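Local coordinates for protein PfkB (Polaromonas sp. JS666, PDB 4DU5) that probably transfers a phosphate group from ATP to a sugar or sugar-like substrate, at residues E202-R205 against D206-D210; A238-Y241 against R242-A246. One frame throughout, in Å; residues are numbered along the deposited sequence.

Contact 1: E202-R205 against D206-D210; sequences ELMR and DAIND
Arg205 and Asn209 run side by side along one flank of helix 201-212, pointing the same way, and their pairing shows how one turn of helix can prepare two polar groups for partners beyond it. The touch itself is between an aliphatic part and an amide: CG of Arg205 lies 3.7 Å from ND2 of Asn209. With CG anti to the backbone N (chi1 174°), the arginine chain runs out alongside the amide and then bends at its third torsion, leaving guanidinium and amide planes 44° apart. Underneath, Asn209 N donates to Arg205 O over 3.1 Å. The same i to i+4 pattern joins Asp206 N to Glu202 O at 3.0 Å, Ala207 N to Leu203 O at 2.7 Å and Ile208 N to Met204 O at 2.9 Å. Apolar contacts follow the same spacing on other faces. CD1 of Leu203 lies 4.2 Å from CB of Ala207, and CG of Met204, a selenomethionine, is 4.5 Å from CG1 of Ile208. Outside the helix, Trp198 packs on Leu203, Met204 and Ala207, while helix 222-229 places Phe227 against Met204 and Leu228 against Ile208. Helix 222-229 also offers backbone carbonyl oxygens, that of Phe227 to NH2 of Arg205, whose guanidinium meets the Phe227 ring in a cation-pi contact, and that of Leu228 to ND2 of Asn209, while OD1 of Asn209 bonds to the hydroxyl of Tyr241 on helix 234-243. Asn209 thus has both ends of its amide engaged, which should hold the amide in one orientation. The positive charge of Arg205 is probably stabilised by the aromatic ring and the carbonyl oxygen of Phe227, so polar and apolar forces together bind helix 201-212 to helix 222-229.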
ATOM      1  N   GLU A 202     -28.648  -2.618  -6.306  1.00 51.14           N
ATOM      2  CA  GLU A 202     -29.901  -2.161  -5.815  1.00 50.48           C
ATOM      3  C   GLU A 202     -29.791  -1.410  -4.523  1.00 49.63           C
ATOM      4  O   GLU A 202     -30.506  -0.478  -4.340  1.00 49.26           O
ATOM      5  CB  GLU A 202     -30.822  -3.353  -5.701  1.00 20.00           C
ATOM      6  CG  GLU A 202     -31.134  -3.966  -7.052  1.00 20.00           C
ATOM      7  CD  GLU A 202     -30.077  -4.926  -7.544  1.00 20.00           C
ATOM      8  OE1 GLU A 202     -29.488  -5.660  -6.735  1.00 20.00           O
ATOM      9  OE2 GLU A 202     -29.834  -4.965  -8.754  1.00 20.00           O
ATOM     10  N   LEU A 203     -28.941  -1.839  -3.604  1.00 48.81           N
ATOM     11  CA  LEU A 203     -28.791  -1.146  -2.324  1.00 48.37           C
ATOM     12  C   LEU A 203     -28.223   0.207  -2.535  1.00 48.14           C
ATOM     13  O   LEU A 203     -28.610   1.181  -1.949  1.00 48.44           O
ATOM     14  CB  LEU A 203     -27.877  -1.906  -1.377  1.00 48.22           C
ATOM     15  CG  LEU A 203     -27.609  -1.138  -0.096  1.00 47.34           C
ATOM     16  CD1 LEU A 203     -28.877  -0.564   0.470  1.00 47.00           C
ATOM     17  CD2 LEU A 203     -26.904  -1.969   0.930  1.00 47.17           C
HETATM   18  N   MSE A 204     -27.255   0.236  -3.401  1.00 47.39           N
HETATM   19  CA  MSE A 204     -26.737   1.476  -3.939  1.00 46.66           C
HETATM   20  C   MSE A 204     -27.888   2.413  -4.255  1.00 45.64           C
HETATM   21  O   MSE A 204     -27.939   3.511  -3.696  1.00 45.64           O
HETATM   22  CB  MSE A 204     -25.886   1.247  -5.179  1.00 47.01           C
HETATM   23  CG  MSE A 204     -25.181   2.503  -5.613  1.00 47.18           C
HETATM   24 SE   MSE A 204     -23.798   2.192  -6.916  1.00 51.15          SE
HETATM   25  CE  MSE A 204     -24.889   1.574  -8.426  1.00 48.65           C
ATOM     26  N   ARG A 205     -28.822   1.971  -5.106  1.00 44.55           N
ATOM     27  CA  ARG A 205     -29.963   2.815  -5.496  1.00 43.66           C
ATOM     28  C   ARG A 205     -30.821   3.241  -4.314  1.00 42.89           C
ATOM     29  O   ARG A 205     -31.209   4.405  -4.207  1.00 42.34           O
ATOM     30  CB  ARG A 205     -30.823   2.153  -6.568  1.00 43.91           C
ATOM     31  CG  ARG A 205     -32.101   2.921  -6.890  1.00 44.59           C
ATOM     32  CD  ARG A 205     -32.978   2.185  -7.879  1.00 46.96           C
ATOM     33  NE  ARG A 205     -32.393   2.140  -9.225  1.00 49.22           N
ATOM     34  CZ  ARG A 205     -32.011   1.022  -9.853  1.00 48.95           C
ATOM     35  NH1 ARG A 205     -32.152  -0.155  -9.253  1.00 50.10           N
ATOM     36  NH2 ARG A 205     -31.497   1.080 -11.078  1.00 46.32           N
ATOM     37  N   ASP A 206     -31.089   2.308  -3.409  1.00 42.39           N
ATOM     38  CA  ASP A 206     -31.914   2.622  -2.248  1.00 41.94           C
ATOM     39  C   ASP A 206     -31.232   3.615  -1.337  1.00 40.71           C
ATOM     40  O   ASP A 206     -31.854   4.592  -0.903  1.00 40.80           O
ATOM     41  CB  ASP A 206     -32.341   1.359  -1.486  1.00 42.41           C
ATOM     42  CG  ASP A 206     -33.512   0.643  -2.167  1.00 45.11           C
ATOM     43  OD1 ASP A 206     -33.279   0.022  -3.232  1.00 47.00           O
ATOM     44  OD2 ASP A 206     -34.660   0.706  -1.649  1.00 47.32           O
ATOM     45  N   ALA A 207     -29.953   3.385  -1.071  1.00 39.16           N
ATOM     46  CA  ALA A 207     -29.217   4.232  -0.145  1.00 38.25           C
ATOM     47  C   ALA A 207     -28.965   5.652  -0.689  1.00 37.30           C
ATOM     48  O   ALA A 207     -29.318   6.643  -0.036  1.00 36.91           O
ATOM     49  CB  ALA A 207     -27.909   3.563   0.263  1.00 38.36           C
ATOM     50  N   ILE A 208     -28.353   5.747  -1.871  1.00 36.02           N
ATOM     51  CA  ILE A 208     -28.104   7.038  -2.486  1.00 35.05           C
ATOM     52  C   ILE A 208     -29.415   7.831  -2.512  1.00 34.93           C
ATOM     53  O   ILE A 208     -29.463   8.948  -1.994  1.00 34.65           O
ATOM     54  CB  ILE A 208     -27.474   6.886  -3.878  1.00 35.13           C
ATOM     55  CG1 ILE A 208     -25.994   6.513  -3.780  1.00 33.29           C
ATOM     56  CG2 ILE A 208     -27.660   8.123  -4.710  1.00 34.96           C
ATOM     57  CD1 ILE A 208     -25.222   7.279  -2.770  1.00 32.80           C
ATOM     58  N   ASN A 209     -30.488   7.235  -3.041  1.00 34.54           N
ATOM     59  CA  ASN A 209     -31.811   7.894  -3.012  1.00 34.62           C
ATOM     60  C   ASN A 209     -32.413   8.193  -1.646  1.00 34.19           C
ATOM     61  O   ASN A 209     -33.311   9.009  -1.546  1.00 35.06           O
ATOM     62  CB  ASN A 209     -32.861   7.138  -3.825  1.00 34.70           C
ATOM     63  CG  ASN A 209     -32.655   7.246  -5.329  1.00 34.93           C
ATOM     64  OD1 ASN A 209     -31.987   8.140  -5.829  1.00 35.08           O
ATOM     65  ND2 ASN A 209     -33.248   6.313  -6.057  1.00 35.48           N
ATOM     66  N   ASP A 210     -31.950   7.533  -0.596  1.00 33.82           N
ATOM     67  CA  ASP A 210     -32.502   7.791   0.732  1.00 33.24           C
ATOM     68  C   ASP A 210     -31.738   8.960   1.323  1.00 32.76           C
ATOM     69  O   ASP A 210     -32.281   9.770   2.072  1.00 32.22           O
ATOM     70  CB  ASP A 210     -32.440   6.528   1.626  1.00 33.23           C
ATOM     71  CG  ASP A 210     -32.689   6.835   3.127  1.00 33.92           C
ATOM     72  OD1 ASP A 210     -33.872   7.055   3.511  1.00 31.43           O
ATOM     73  OD2 ASP A 210     -31.685   6.864   3.911  1.00 33.77           O
TER

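Contact 2: A238-Y241 against R242-A246; sequences ARFY and RQLGA
Phe240 and Leu244, one turn apart, lie side by side and point the same way, with CD1 of Leu244 3.8 Å from CE1 of Phe240. The same methyl stands 4.4 Å from CD1 of Tyr241. The two rings are turned against each other: an edge of Phe240 is directed at a face of Tyr241, bringing CD1 of Phe240 over the centre of the tyrosine ring. Anti placement of the Phe240 CG relative to its backbone N (chi1 -177°) swings the phenyl ring to that position. On another flank Arg239 and Gln243 also run alongside one another, guanidinium and amide planes 46° apart, with NH2 of Arg239 3.2 Å from OE1 of Gln243; NH1 of Arg239 makes a salt bridge to Glu231. Arg242 folds round at its second and third torsions so that NE donates to Ala246 O over 2.8 Å, with the acceptor at the edge of the guanidinium and in its plane. Its NH1 makes a salt bridge to Asp261. The backbone leaves the helix here: Ala246 N bonds to Tyr241 O over 3.0 Å, Gly245 N bonds to Arg242 O over 2.9 Å, and Gly245 takes a positive phi of 98°. This is the Schellman motif, a classic helix C-cap, here ending helix 234-243 ahead of strand 248-252.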
ATOM      1  N   ALA A 238     -34.909  15.608 -12.297  1.00 39.60           N
ATOM      2  CA  ALA A 238     -35.157  16.721 -11.402  1.00 39.80           C
ATOM      3  C   ALA A 238     -36.432  16.570 -10.564  1.00 40.40           C
ATOM      4  O   ALA A 238     -36.371  16.689  -9.341  1.00 41.09           O
ATOM      5  CB  ALA A 238     -35.182  18.007 -12.169  1.00 39.71           C
ATOM      6  N   ARG A 239     -37.583  16.316 -11.181  1.00 40.71           N
ATOM      7  CA  ARG A 239     -38.807  16.248 -10.364  1.00 41.40           C
ATOM      8  C   ARG A 239     -38.837  15.057  -9.372  1.00 41.09           C
ATOM      9  O   ARG A 239     -39.511  15.127  -8.334  1.00 41.26           O
ATOM     10  CB  ARG A 239     -40.136  16.448 -11.159  1.00 41.77           C
ATOM     11  CG  ARG A 239     -40.182  15.998 -12.614  1.00 43.55           C
ATOM     12  CD  ARG A 239     -41.622  15.815 -13.085  1.00 48.89           C
ATOM     13  NE  ARG A 239     -42.336  14.883 -12.192  1.00 55.62           N
ATOM     14  CZ  ARG A 239     -42.251  13.540 -12.206  1.00 57.99           C
ATOM     15  NH1 ARG A 239     -41.486  12.894 -13.099  1.00 59.37           N
ATOM     16  NH2 ARG A 239     -42.949  12.827 -11.317  1.00 58.04           N
ATOM     17  N   PHE A 240     -38.064  14.012  -9.667  1.00 40.27           N
ATOM     18  CA  PHE A 240     -37.869  12.901  -8.752  1.00 39.82           C
ATOM     19  C   PHE A 240     -37.248  13.352  -7.426  1.00 39.46           C
ATOM     20  O   PHE A 240     -37.645  12.886  -6.354  1.00 39.60           O
ATOM     21  CB  PHE A 240     -36.967  11.848  -9.408  1.00 40.41           C
ATOM     22  CG  PHE A 240     -36.769  10.624  -8.578  1.00 40.50           C
ATOM     23  CD1 PHE A 240     -35.805  10.596  -7.571  1.00 41.99           C
ATOM     24  CD2 PHE A 240     -37.556   9.500  -8.790  1.00 40.46           C
ATOM     25  CE1 PHE A 240     -35.631   9.457  -6.777  1.00 42.54           C
ATOM     26  CE2 PHE A 240     -37.391   8.361  -8.019  1.00 41.34           C
ATOM     27  CZ  PHE A 240     -36.430   8.333  -7.001  1.00 41.57           C
ATOM     28  N   TYR A 241     -36.265  14.245  -7.494  1.00 38.97           N
ATOM     29  CA  TYR A 241     -35.605  14.716  -6.283  1.00 38.71           C
ATOM     30  C   TYR A 241     -36.270  15.915  -5.666  1.00 39.11           C
ATOM     31  O   TYR A 241     -36.048  16.211  -4.489  1.00 39.11           O
ATOM     32  CB  TYR A 241     -34.126  14.980  -6.526  1.00 38.30           C
ATOM     33  CG  TYR A 241     -33.399  13.726  -6.863  1.00 37.33           C
ATOM     34  CD1 TYR A 241     -33.101  12.789  -5.882  1.00 36.19           C
ATOM     35  CD2 TYR A 241     -33.042  13.447  -8.169  1.00 37.62           C
ATOM     36  CE1 TYR A 241     -32.459  11.613  -6.189  1.00 34.80           C
ATOM     37  CE2 TYR A 241     -32.373  12.281  -8.488  1.00 37.25           C
ATOM     38  CZ  TYR A 241     -32.097  11.368  -7.488  1.00 35.61           C
ATOM     39  OH  TYR A 241     -31.449  10.210  -7.812  1.00 35.34           O
ATOM     40  N   ARG A 242     -37.085  16.612  -6.450  1.00 39.90           N
ATOM     41  CA  ARG A 242     -37.924  17.672  -5.891  1.00 40.48           C
ATOM     42  C   ARG A 242     -38.965  17.011  -5.030  1.00 41.06           C
ATOM     43  O   ARG A 242     -39.279  17.495  -3.946  1.00 41.46           O
ATOM     44  CB  ARG A 242     -38.630  18.493  -6.978  1.00 40.40           C
ATOM     45  CG  ARG A 242     -37.720  19.265  -7.922  1.00 38.43           C
ATOM     46  CD  ARG A 242     -36.865  20.325  -7.209  1.00 36.69           C
ATOM     47  NE  ARG A 242     -37.578  21.150  -6.235  1.00 33.11           N
ATOM     48  CZ  ARG A 242     -38.359  22.177  -6.537  1.00 30.19           C
ATOM     49  NH1 ARG A 242     -38.563  22.509  -7.804  1.00 30.73           N
ATOM     50  NH2 ARG A 242     -38.950  22.859  -5.572  1.00 26.01           N
ATOM     51  N   GLN A 243     -39.498  15.896  -5.512  1.00 41.87           N
ATOM     52  CA  GLN A 243     -40.572  15.227  -4.782  1.00 43.28           C
ATOM     53  C   GLN A 243     -40.089  14.618  -3.481  1.00 42.83           C
ATOM     54  O   GLN A 243     -40.821  14.657  -2.496  1.00 42.56           O
ATOM     55  CB  GLN A 243     -41.328  14.215  -5.654  1.00 43.61           C
ATOM     56  CG  GLN A 243     -42.592  14.822  -6.242  1.00 47.03           C
ATOM     57  CD  GLN A 243     -42.720  14.582  -7.744  1.00 52.98           C
ATOM     58  OE1 GLN A 243     -42.601  13.441  -8.228  1.00 56.22           O
ATOM     59  NE2 GLN A 243     -42.964  15.662  -8.495  1.00 55.07           N
ATOM     60  N   LEU A 244     -38.864  14.084  -3.485  1.00 42.72           N
ATOM     61  CA  LEU A 244     -38.212  13.623  -2.257  1.00 42.69           C
ATOM     62  C   LEU A 244     -37.787  14.765  -1.335  1.00 42.62           C
ATOM     63  O   LEU A 244     -37.201  14.519  -0.280  1.00 43.32           O
ATOM     64  CB  LEU A 244     -36.999  12.771  -2.567  1.00 42.57           C
ATOM     65  CG  LEU A 244     -37.223  11.312  -2.976  1.00 44.23           C
ATOM     66  CD1 LEU A 244     -35.846  10.646  -3.129  1.00 44.26           C
ATOM     67  CD2 LEU A 244     -38.109  10.529  -1.988  1.00 43.64           C
ATOM     68  N   GLY A 245     -38.056  16.005  -1.744  1.00 42.01           N
ATOM     69  CA  GLY A 245     -37.876  17.174  -0.885  1.00 40.99           C
ATOM     70  C   GLY A 245     -36.589  17.962  -1.061  1.00 40.42           C
ATOM     71  O   GLY A 245     -35.957  18.353  -0.072  1.00 41.61           O
ATOM     72  N   ALA A 246     -36.182  18.212  -2.298  1.00 38.82           N
ATOM     73  CA  ALA A 246     -35.023  19.083  -2.532  1.00 37.23           C
ATOM     74  C   ALA A 246     -35.478  20.453  -2.988  1.00 35.87           C
ATOM     75  O   ALA A 246     -36.453  20.571  -3.698  1.00 36.20           O
ATOM     76  CB  ALA A 246     -34.108  18.478  -3.573  1.00 37.43           C
TER

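How the contacts relate
Contacts 1 and 2 come in series along the chain, their centres 15 Å apart and on the same side of the molecule's centre. Contact 1 lies on helix 201-212, which links the parallel strands 186-190 and 217-218; contact 2 covers the end of helix 234-243, on the way from strand 217-218 to strand 248-252. Both therefore belong to successive connections of the large mixed sheet, consistent with the ribokinase-like fold of pfkB kinases. They meet directly: a probable hydrogen bond joins Asn209 OD1 to Tyr241 OH (2.9 Å), and Leu244 and Phe240 pack on Asn209. Helix 222-229, which lies in the same connection as contact 2, touches both.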